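Local coordinates for protein arginine decarboxylase (Campylobacter jejuni subsp. jejuni, PDB 3NZP) that probably catalyses the pyridoxal 5'-phosphate-dependent decarboxylation of arginine to agmatine, a step in polyamine and spermidine biosynthesis, at residues L48-H53 and A327-L332; S321-A326 and G517-V522; M450-G455 and E521-K526. One frame throughout, in Å; residues are numbered along the deposited sequence.

Interaction 1: L48-H53 and A327-L332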
loop_
_atom_site.group_PDB
_atom_site.type_symbol
_atom_site.label_atom_id
_atom_site.label_comp_id
_atom_site.label_asym_id
_atom_site.label_seq_id
_atom_site.Cartn_x
_atom_site.Cartn_y
_atom_site.Cartn_z
ATOM N N LEU B 48 7.507 -8.635 15.255
ATOM C CA LEU B 48 6.143 -9.082 15.083
ATOM C C LEU B 48 6.010 -10.418 15.812
ATOM O O LEU B 48 6.748 -11.354 15.523
ATOM C CB LEU B 48 5.836 -9.268 13.609
ATOM C CG LEU B 48 4.434 -9.821 13.346
ATOM C CD1 LEU B 48 3.417 -8.784 13.776
ATOM C CD2 LEU B 48 4.258 -10.171 11.870
ATOM N N LEU B 49 5.085 -10.503 16.765
ATOM C CA LEU B 49 4.883 -11.745 17.506
ATOM C C LEU B 49 3.607 -12.442 17.063
ATOM O O LEU B 49 2.580 -11.796 16.859
ATOM C CB LEU B 49 4.803 -11.476 19.005
ATOM C CG LEU B 49 6.050 -10.796 19.569
ATOM C CD1 LEU B 49 5.932 -10.621 21.077
ATOM C CD2 LEU B 49 7.248 -11.647 19.226
ATOM N N ARG B 50 3.683 -13.761 16.897
ATOM C CA ARG B 50 2.526 -14.550 16.505
ATOM C C ARG B 50 2.176 -15.489 17.653
ATOM O O ARG B 50 3.043 -16.196 18.185
ATOM C CB ARG B 50 2.818 -15.384 15.259
ATOM C CG ARG B 50 2.967 -14.617 13.978
ATOM C CD ARG B 50 3.120 -15.589 12.804
ATOM N NE ARG B 50 3.859 -14.999 11.684
ATOM C CZ ARG B 50 3.439 -13.963 10.961
ATOM N NH1 ARG B 50 2.270 -13.390 11.230
ATOM N NH2 ARG B 50 4.200 -13.495 9.978
ATOM N N PHE B 51 0.904 -15.496 18.028
ATOM C CA PHE B 51 0.425 -16.346 19.106
ATOM C C PHE B 51 -0.549 -17.387 18.562
ATOM O O PHE B 51 -1.757 -17.141 18.467
ATOM C CB PHE B 51 -0.258 -15.488 20.169
ATOM C CG PHE B 51 0.679 -14.577 20.897
ATOM C CD1 PHE B 51 1.503 -15.073 21.905
ATOM C CD2 PHE B 51 0.738 -13.221 20.581
ATOM C CE1 PHE B 51 2.366 -14.238 22.592
ATOM C CE2 PHE B 51 1.603 -12.369 21.260
ATOM C CZ PHE B 51 2.420 -12.879 22.274
ATOM N N PRO B 52 -0.036 -18.570 18.199
ATOM C CA PRO B 52 -0.873 -19.639 17.663
ATOM C C PRO B 52 -2.124 -19.871 18.500
ATOM O O PRO B 52 -3.199 -20.120 17.957
ATOM C CB PRO B 52 0.053 -20.846 17.677
ATOM C CG PRO B 52 1.392 -20.242 17.492
ATOM C CD PRO B 52 1.340 -19.042 18.392
ATOM N N HIS B 53 -1.997 -19.787 19.818
ATOM C CA HIS B 53 -3.147 -19.996 20.685
ATOM C C HIS B 53 -4.340 -19.126 20.290
ATOM O O HIS B 53 -5.478 -19.596 20.260
ATOM C CB HIS B 53 -2.775 -19.728 22.149
ATOM C CG HIS B 53 -3.961 -19.590 23.052
ATOM N ND1 HIS B 53 -4.368 -18.375 23.564
ATOM C CD2 HIS B 53 -4.855 -20.506 23.498
ATOM C CE1 HIS B 53 -5.459 -18.549 24.289
ATOM N NE2 HIS B 53 -5.775 -19.832 24.265
ATOM N N ALA B 327 -6.874 -11.775 12.323
ATOM C CA ALA B 327 -6.583 -10.484 12.923
ATOM C C ALA B 327 -5.764 -10.424 14.227
ATOM O O ALA B 327 -4.662 -9.899 14.223
ATOM C CB ALA B 327 -7.876 -9.711 13.096
ATOM N N ASN B 328 -6.288 -10.951 15.331
ATOM C CA ASN B 328 -5.598 -10.877 16.627
ATOM C C ASN B 328 -4.387 -11.764 16.875
ATOM O O ASN B 328 -3.706 -11.604 17.881
ATOM C CB ASN B 328 -6.584 -11.152 17.774
ATOM C CG ASN B 328 -6.955 -12.631 17.892
ATOM O OD1 ASN B 328 -7.481 -13.075 18.914
ATOM N ND2 ASN B 328 -6.688 -13.395 16.837
ATOM N N HIS B 329 -4.110 -12.704 15.990
ATOM C CA HIS B 329 -2.993 -13.602 16.240
ATOM C C HIS B 329 -1.626 -12.923 16.307
ATOM O O HIS B 329 -0.704 -13.445 16.938
ATOM C CB HIS B 329 -2.961 -14.708 15.190
ATOM C CG HIS B 329 -2.052 -14.425 14.036
ATOM N ND1 HIS B 329 -2.469 -13.777 12.891
ATOM C CD2 HIS B 329 -0.737 -14.694 13.857
ATOM C CE1 HIS B 329 -1.449 -13.661 12.059
ATOM N NE2 HIS B 329 -0.386 -14.208 12.621
ATOM N N ALA B 330 -1.494 -11.761 15.669
ATOM C CA ALA B 330 -0.221 -11.045 15.619
ATOM C C ALA B 330 -0.185 -9.680 16.281
ATOM O O ALA B 330 -1.082 -8.849 16.103
ATOM C CB ALA B 330 0.209 -10.902 14.178
ATOM N N VAL B 331 0.887 -9.439 17.024
ATOM C CA VAL B 331 1.066 -8.162 17.698
ATOM C C VAL B 331 2.377 -7.571 17.219
ATOM O O VAL B 331 3.392 -8.270 17.167
ATOM C CB VAL B 331 1.129 -8.336 19.219
ATOM C CG1 VAL B 331 1.241 -6.974 19.876
ATOM C CG2 VAL B 331 -0.105 -9.075 19.719
ATOM N N LEU B 332 2.351 -6.291 16.858
ATOM C CA LEU B 332 3.554 -5.614 16.392
ATOM C C LEU B 332 4.100 -4.742 17.513
ATOM O O LEU B 332 3.533 -3.699 17.817
ATOM C CB LEU B 332 3.227 -4.749 15.171
ATOM C CG LEU B 332 4.400 -4.184 14.354
ATOM C CD1 LEU B 332 4.976 -2.961 15.016
ATOM C CD2 LEU B 332 5.452 -5.269 14.194
#
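Leu49 and Val331 form the hydrogen-bonded pair between two antiparallel strands. Leu49 N donates to Val331 O (2.8 Å), and Val331 N returns a bond to Leu49 O (2.9 Å). Beyond the strand end, Phe51 N donates to His329 O (2.8 Å). Leu48 with Leu332 and Arg50 with Ala330 are the flanking non-hydrogen-bonded pairs.

The polar side-chain contact joins Arg50 and His329. They run side by side, with guanidinium and ring nearly coplanar (23° apart). Arg50 NH1 donates to His329 NE2 (3.1 Å), from close to the ring plane, though the bond is bent (145° at the hydrogen). Ala330 CB sits 3.7 Å above the centre of one face of the imidazole. At the other ring nitrogen, His329 ND1 is hydrogen-bonded to Ala326 O. Arg50 also makes salt bridges to Glu521 and Glu535.

The apolar contacts lie on both faces of the sheet. Leu48 CG is anti to the backbone N (chi1 177°), which brings CD1 to Ala330 CB (3.9 Å). On the face of Leu49 and Val331, the edge of the Phe51 ring meets Val331 CG2 through CE2 (4.0 Å).

These strands belong to the mixed sheet beside the barrel. His329 NE2 accepts and ND1 faces a carbonyl, consistent with a neutral ring protonated at ND1, while the carboxylates of Glu521 and Glu535 would offset the buried Arg50 charge.

Interaction 2: S321-A326 and G517-V522. With PLP (pyridoxal-5'-phosphate), chain E.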
loop_
_atom_site.group_PDB
_atom_site.type_symbol
_atom_site.label_atom_id
_atom_site.label_comp_id
_atom_site.label_asym_id
_atom_site.label_seq_id
_atom_site.Cartn_x
_atom_site.Cartn_y
_atom_site.Cartn_z
ATOM N N SER B 321 -14.429 -16.421 6.154
ATOM C CA SER B 321 -14.013 -15.302 6.980
ATOM C C SER B 321 -12.552 -15.463 7.337
ATOM O O SER B 321 -12.192 -16.316 8.151
ATOM C CB SER B 321 -14.838 -15.270 8.259
ATOM O OG SER B 321 -16.217 -15.330 7.945
ATOM N N GLY B 322 -11.705 -14.652 6.722
ATOM C CA GLY B 322 -10.291 -14.735 7.010
ATOM C C GLY B 322 -9.873 -13.685 8.017
ATOM O O GLY B 322 -9.209 -13.984 9.008
ATOM N N ARG B 323 -10.264 -12.442 7.774
ATOM C CA ARG B 323 -9.896 -11.365 8.674
ATOM C C ARG B 323 -10.193 -11.724 10.130
ATOM O O ARG B 323 -9.348 -11.557 11.005
ATOM C CB ARG B 323 -10.644 -10.094 8.297
ATOM C CG ARG B 323 -10.295 -8.907 9.158
ATOM C CD ARG B 323 -11.278 -7.792 8.908
ATOM N NE ARG B 323 -11.141 -7.195 7.583
ATOM C CZ ARG B 323 -10.246 -6.260 7.284
ATOM N NH1 ARG B 323 -10.184 -5.769 6.061
ATOM N NH2 ARG B 323 -9.409 -5.814 8.210
ATOM N N PHE B 324 -11.388 -12.239 10.380
ATOM C CA PHE B 324 -11.811 -12.600 11.723
ATOM C C PHE B 324 -10.867 -13.563 12.435
ATOM O O PHE B 324 -10.465 -13.337 13.589
ATOM C CB PHE B 324 -13.203 -13.214 11.664
ATOM C CG PHE B 324 -13.806 -13.451 12.999
ATOM C CD1 PHE B 324 -14.505 -12.441 13.644
ATOM C CD2 PHE B 324 -13.644 -14.678 13.634
ATOM C CE1 PHE B 324 -15.037 -12.640 14.913
ATOM C CE2 PHE B 324 -14.167 -14.893 14.900
ATOM C CZ PHE B 324 -14.867 -13.870 15.545
ATOM N N VAL B 325 -10.498 -14.633 11.746
ATOM C CA VAL B 325 -9.633 -15.648 12.333
ATOM C C VAL B 325 -8.150 -15.273 12.372
ATOM O O VAL B 325 -7.394 -15.765 13.219
ATOM C CB VAL B 325 -9.842 -16.998 11.585
ATOM C CG1 VAL B 325 -9.281 -16.923 10.196
ATOM C CG2 VAL B 325 -9.226 -18.121 12.358
ATOM N N ALA B 326 -7.733 -14.368 11.497
ATOM C CA ALA B 326 -6.326 -13.996 11.468
ATOM C C ALA B 326 -5.927 -12.686 12.159
ATOM O O ALA B 326 -4.778 -12.518 12.562
ATOM C CB ALA B 326 -5.844 -13.995 10.039
ATOM N N GLY B 517 -2.695 -8.835 12.434
ATOM C CA GLY B 517 -2.422 -10.101 11.781
ATOM C C GLY B 517 -3.160 -10.366 10.477
ATOM O O GLY B 517 -3.064 -11.453 9.911
ATOM N N ALA B 518 -3.899 -9.391 9.975
ATOM C CA ALA B 518 -4.611 -9.615 8.733
ATOM C C ALA B 518 -4.369 -8.500 7.714
ATOM O O ALA B 518 -4.450 -7.309 8.035
ATOM C CB ALA B 518 -6.085 -9.759 9.010
ATOM N N TYR B 519 -4.044 -8.891 6.487
ATOM C CA TYR B 519 -3.811 -7.920 5.439
ATOM C C TYR B 519 -2.632 -6.939 5.619
ATOM O O TYR B 519 -2.300 -6.217 4.690
ATOM C CB TYR B 519 -5.091 -7.124 5.220
ATOM C CG TYR B 519 -6.190 -7.934 4.601
ATOM C CD1 TYR B 519 -5.984 -8.582 3.384
ATOM C CD2 TYR B 519 -7.457 -8.009 5.192
ATOM C CE1 TYR B 519 -7.008 -9.275 2.762
ATOM C CE2 TYR B 519 -8.495 -8.702 4.577
ATOM C CZ TYR B 519 -8.262 -9.327 3.357
ATOM O OH TYR B 519 -9.273 -9.962 2.683
ATOM N N GLN B 520 -1.985 -6.892 6.775
ATOM C CA GLN B 520 -0.891 -5.936 6.924
ATOM C C GLN B 520 0.422 -6.386 6.353
ATOM O O GLN B 520 1.091 -5.640 5.647
ATOM C CB GLN B 520 -0.682 -5.597 8.380
ATOM C CG GLN B 520 -1.941 -5.100 8.975
ATOM C CD GLN B 520 -2.500 -3.974 8.152
ATOM O OE1 GLN B 520 -1.935 -2.885 8.121
ATOM N NE2 GLN B 520 -3.615 -4.237 7.456
ATOM N N GLU B 521 0.804 -7.610 6.666
ATOM C CA GLU B 521 2.063 -8.110 6.172
ATOM C C GLU B 521 2.031 -8.246 4.659
ATOM O O GLU B 521 3.012 -7.904 3.994
ATOM C CB GLU B 521 2.368 -9.449 6.818
ATOM C CG GLU B 521 2.138 -9.467 8.311
ATOM C CD GLU B 521 2.557 -10.772 8.909
ATOM O OE1 GLU B 521 3.757 -11.097 8.806
ATOM O OE2 GLU B 521 1.691 -11.479 9.466
ATOM N N VAL B 522 0.911 -8.738 4.124
ATOM C CA VAL B 522 0.753 -8.926 2.677
ATOM C C VAL B 522 0.794 -7.589 1.953
ATOM O O VAL B 522 1.183 -7.504 0.786
ATOM C CB VAL B 522 -0.590 -9.644 2.309
ATOM C CG1 VAL B 522 -0.421 -11.159 2.384
ATOM C CG2 VAL B 522 -1.695 -9.204 3.244
HETATM N N1 PLP E . -13.837 -14.797 0.098
HETATM C C2 PLP E . -13.428 -14.377 -1.104
HETATM C C2A PLP E . -13.987 -15.035 -2.337
HETATM C C3 PLP E . -12.457 -13.338 -1.209
HETATM O O3 PLP E . -12.027 -12.908 -2.441
HETATM C C4 PLP E . -11.958 -12.729 0.021
HETATM C C4A PLP E . -10.960 -11.640 -0.020
HETATM C C5 PLP E . -12.451 -13.242 1.282
HETATM C C6 PLP E . -13.401 -14.273 1.259
HETATM C C5A PLP E . -11.974 -12.676 2.628
HETATM O O4P PLP E . -12.958 -11.800 3.209
HETATM P P PLP E . -12.384 -11.265 4.629
HETATM O O1P PLP E . -13.483 -10.606 5.359
HETATM O O2P PLP E . -11.822 -12.470 5.521
HETATM O O3P PLP E . -11.217 -10.200 4.380
#
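Phosphate oxygen O2P of the cofactor PLP is gripped by two backbone amides, while Tyr519 reaches the same phosphate from the facing segment. Arg323 N lies 2.7 Å from O2P, and Gly322 N also donates to it. This is the phosphate-binding end of the PLP barrel, the alanine racemase-like fold of this decarboxylase family. The amides come just after the eighth barrel strand, 316-319, where helix 323-326 follows.

Tyr519 OH donates to PLP O3P at 2.6 Å. O3P lies at the edge of the phenol ring, in its plane. Ser236 and Gly274 add further bonds to the cofactor.

The Arg323 side chain crosses Tyr519 at about a right angle. Tyr519 CD2 sits 3.6 Å above one face of the guanidinium, near its rim, with the two planes 50° apart. A bend at chi3 (-69°) turns the guanidinium across the tyrosine ring. Its NH1 is hydrogen-bonded to Ser236 and its NH2 to Tyr279, which would hold the flat group under the tyrosine.

Ala518 CB packs against Arg323 CA (4.1 Å) and more loosely against Ala326 CB. The loop behind is braced within itself: Gln520 NE2 donates to Ala518 O at 3.2 Å, with both groups meeting in plane.

Interaction 3: M450-G455 and E521-K526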
loop_
_atom_site.group_PDB
_atom_site.type_symbol
_atom_site.label_atom_id
_atom_site.label_comp_id
_atom_site.label_asym_id
_atom_site.label_seq_id
_atom_site.Cartn_x
_atom_site.Cartn_y
_atom_site.Cartn_z
HETATM N N MSE B 450 1.940 -1.754 8.936
HETATM C CA MSE B 450 0.566 -1.264 8.994
HETATM C C MSE B 450 0.147 -0.444 7.789
HETATM O O MSE B 450 -0.088 0.765 7.886
HETATM C CB MSE B 450 0.355 -0.443 10.269
HETATM C CG MSE B 450 0.020 -1.280 11.491
HETATM SE SE MSE B 450 0.475 -0.412 13.170
HETATM C CE MSE B 450 2.252 -1.108 13.403
ATOM N N PRO B 451 0.040 -1.097 6.627
ATOM C CA PRO B 451 -0.360 -0.416 5.394
ATOM C C PRO B 451 -1.825 0.045 5.430
ATOM O O PRO B 451 -2.131 1.150 4.987
ATOM C CB PRO B 451 -0.090 -1.473 4.323
ATOM C CG PRO B 451 -0.350 -2.759 5.055
ATOM C CD PRO B 451 0.330 -2.522 6.380
ATOM N N ASP B 452 -2.716 -0.800 5.968
ATOM C CA ASP B 452 -4.151 -0.479 6.062
ATOM C C ASP B 452 -4.382 0.843 6.768
ATOM O O ASP B 452 -5.481 1.386 6.719
ATOM C CB ASP B 452 -4.939 -1.577 6.797
ATOM C CG ASP B 452 -5.649 -2.533 5.844
ATOM O OD1 ASP B 452 -6.535 -3.310 6.294
ATOM O OD2 ASP B 452 -5.317 -2.508 4.643
ATOM N N PHE B 453 -3.352 1.353 7.433
ATOM C CA PHE B 453 -3.486 2.621 8.123
ATOM C C PHE B 453 -3.369 3.750 7.091
ATOM O O PHE B 453 -4.174 4.681 7.086
ATOM C CB PHE B 453 -2.412 2.766 9.205
ATOM C CG PHE B 453 -2.694 3.869 10.185
ATOM C CD1 PHE B 453 -3.717 3.738 11.127
ATOM C CD2 PHE B 453 -1.978 5.063 10.138
ATOM C CE1 PHE B 453 -4.026 4.788 12.011
ATOM C CE2 PHE B 453 -2.276 6.119 11.014
ATOM C CZ PHE B 453 -3.302 5.980 11.949
ATOM N N TRP B 454 -2.383 3.647 6.203
ATOM C CA TRP B 454 -2.157 4.652 5.161
ATOM C C TRP B 454 -3.125 4.486 3.989
ATOM O O TRP B 454 -3.625 5.470 3.435
ATOM C CB TRP B 454 -0.725 4.543 4.636
ATOM C CG TRP B 454 -0.449 5.432 3.461
ATOM C CD1 TRP B 454 0.055 6.701 3.492
ATOM C CD2 TRP B 454 -0.676 5.122 2.075
ATOM N NE1 TRP B 454 0.160 7.199 2.214
ATOM C CE2 TRP B 454 -0.284 6.252 1.325
ATOM C CE3 TRP B 454 -1.177 3.997 1.392
ATOM C CZ2 TRP B 454 -0.372 6.291 -0.074
ATOM C CZ3 TRP B 454 -1.263 4.038 -0.001
ATOM C CH2 TRP B 454 -0.863 5.179 -0.714
ATOM N N GLY B 455 -3.365 3.233 3.610
ATOM C CA GLY B 455 -4.263 2.934 2.507
ATOM C C GLY B 455 -5.685 3.389 2.782
ATOM O O GLY B 455 -6.259 4.148 1.993
ATOM N N GLU B 521 0.804 -7.610 6.666
ATOM C CA GLU B 521 2.063 -8.110 6.172
ATOM C C GLU B 521 2.031 -8.246 4.659
ATOM O O GLU B 521 3.012 -7.904 3.994
ATOM C CB GLU B 521 2.368 -9.449 6.818
ATOM C CG GLU B 521 2.138 -9.467 8.311
ATOM C CD GLU B 521 2.557 -10.772 8.909
ATOM O OE1 GLU B 521 3.757 -11.097 8.806
ATOM O OE2 GLU B 521 1.691 -11.479 9.466
ATOM N N VAL B 522 0.911 -8.738 4.124
ATOM C CA VAL B 522 0.753 -8.926 2.677
ATOM C C VAL B 522 0.794 -7.589 1.953
ATOM O O VAL B 522 1.183 -7.504 0.786
ATOM C CB VAL B 522 -0.590 -9.644 2.309
ATOM C CG1 VAL B 522 -0.421 -11.159 2.384
ATOM C CG2 VAL B 522 -1.695 -9.204 3.244
ATOM N N LEU B 523 0.399 -6.540 2.655
ATOM C CA LEU B 523 0.404 -5.223 2.062
ATOM C C LEU B 523 1.566 -4.392 2.588
ATOM O O LEU B 523 1.531 -3.167 2.532
ATOM C CB LEU B 523 -0.930 -4.531 2.338
ATOM C CG LEU B 523 -2.145 -4.972 1.493
ATOM C CD1 LEU B 523 -2.271 -6.501 1.418
ATOM C CD2 LEU B 523 -3.394 -4.336 2.087
ATOM N N GLY B 524 2.597 -5.072 3.090
ATOM C CA GLY B 524 3.772 -4.390 3.606
ATOM C C GLY B 524 4.553 -3.783 2.461
ATOM O O GLY B 524 5.486 -4.400 1.929
HETATM N N MSE B 525 4.151 -2.571 2.080
HETATM C CA MSE B 525 4.776 -1.831 0.988
HETATM C C MSE B 525 6.299 -1.829 1.078
HETATM O O MSE B 525 6.974 -1.974 0.056
HETATM C CB MSE B 525 4.260 -0.386 0.957
HETATM C CG MSE B 525 2.796 -0.227 0.570
HETATM SE SE MSE B 525 1.974 1.223 1.606
HETATM C CE MSE B 525 2.806 2.726 0.678
ATOM N N LYS B 526 6.839 -1.665 2.290
ATOM C CA LYS B 526 8.300 -1.664 2.472
ATOM C C LYS B 526 8.861 -0.348 1.904
ATOM O O LYS B 526 9.718 -0.335 0.996
ATOM C CB LYS B 526 8.883 -2.903 1.751
ATOM C CG LYS B 526 10.408 -2.993 1.556
ATOM C CD LYS B 526 10.708 -4.216 0.668
ATOM C CE LYS B 526 9.908 -4.116 -0.657
ATOM N NZ LYS B 526 9.458 -5.372 -1.364
#
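Pro451 meets Leu523 where a short, weakly bonded helix faces an irregular loop. The proline ring and the leucine side chain cross at about a right angle. Pro451 CG lies against Leu523 CB (3.3 Å), and Pro451 CB lies by the Leu523 carbonyl oxygen. Pro451 CB also approaches the selenium of Met525, a selenomethionine in this crystal (4.3 Å).

Asp452 comes next. Its OD2 touches Leu523 CD2 (3.7 Å). Leu523 CG is anti to its own carbonyl carbon (chi1 -77°), which carries the branched end past the proline to the aspartate. Asp452 N is bonded to Gln520 OE1, so this end of the helix is also tied to the residue before the loop segment.

Trp454 closes the contact with a Met-aromatic pair. Met525 CE lies 4.2 Å above one face of the indole, offset toward the rim. The selenium approaches obliquely, 4.9 Å from the centroid of the six-membered ring. Phe447 meets the same indole at an angle.

The loop side turns twice. A type I turn runs from Glu521 to Gly524, and an inverse gamma turn centres on Gly524.

Leu523, Met525 and Trp454 also pack on the second subunit, so the contact lies at the dimer interface. In the chain, helix 451-455 comes between strands 438-442 and 462-464, and the loop links strand 510-513 to strand 534-540; these four strands belong to the mixed sheet.

From the N terminus, strand 47-50 precedes the barrel, and interaction 1 closes a loop of more than 270 residues that holds all eight barrel strands. Interaction 2 opens at 321-326, inside that loop, and ends at 517-522, beyond it, so the two cross. Its loop takes in the helices from 357 to 420. Interaction 3 opens within this second loop and ends on 521-526, sharing Glu521 and Val522 with interaction 2. Interactions 1 and 3 follow in series. Ala327 O and Gly517 N, probably hydrogen-bonded, join interaction 1 to interaction 2. Together the contacts tie the barrel's cofactor end to the mixed sheet and to the loop at the dimer interface.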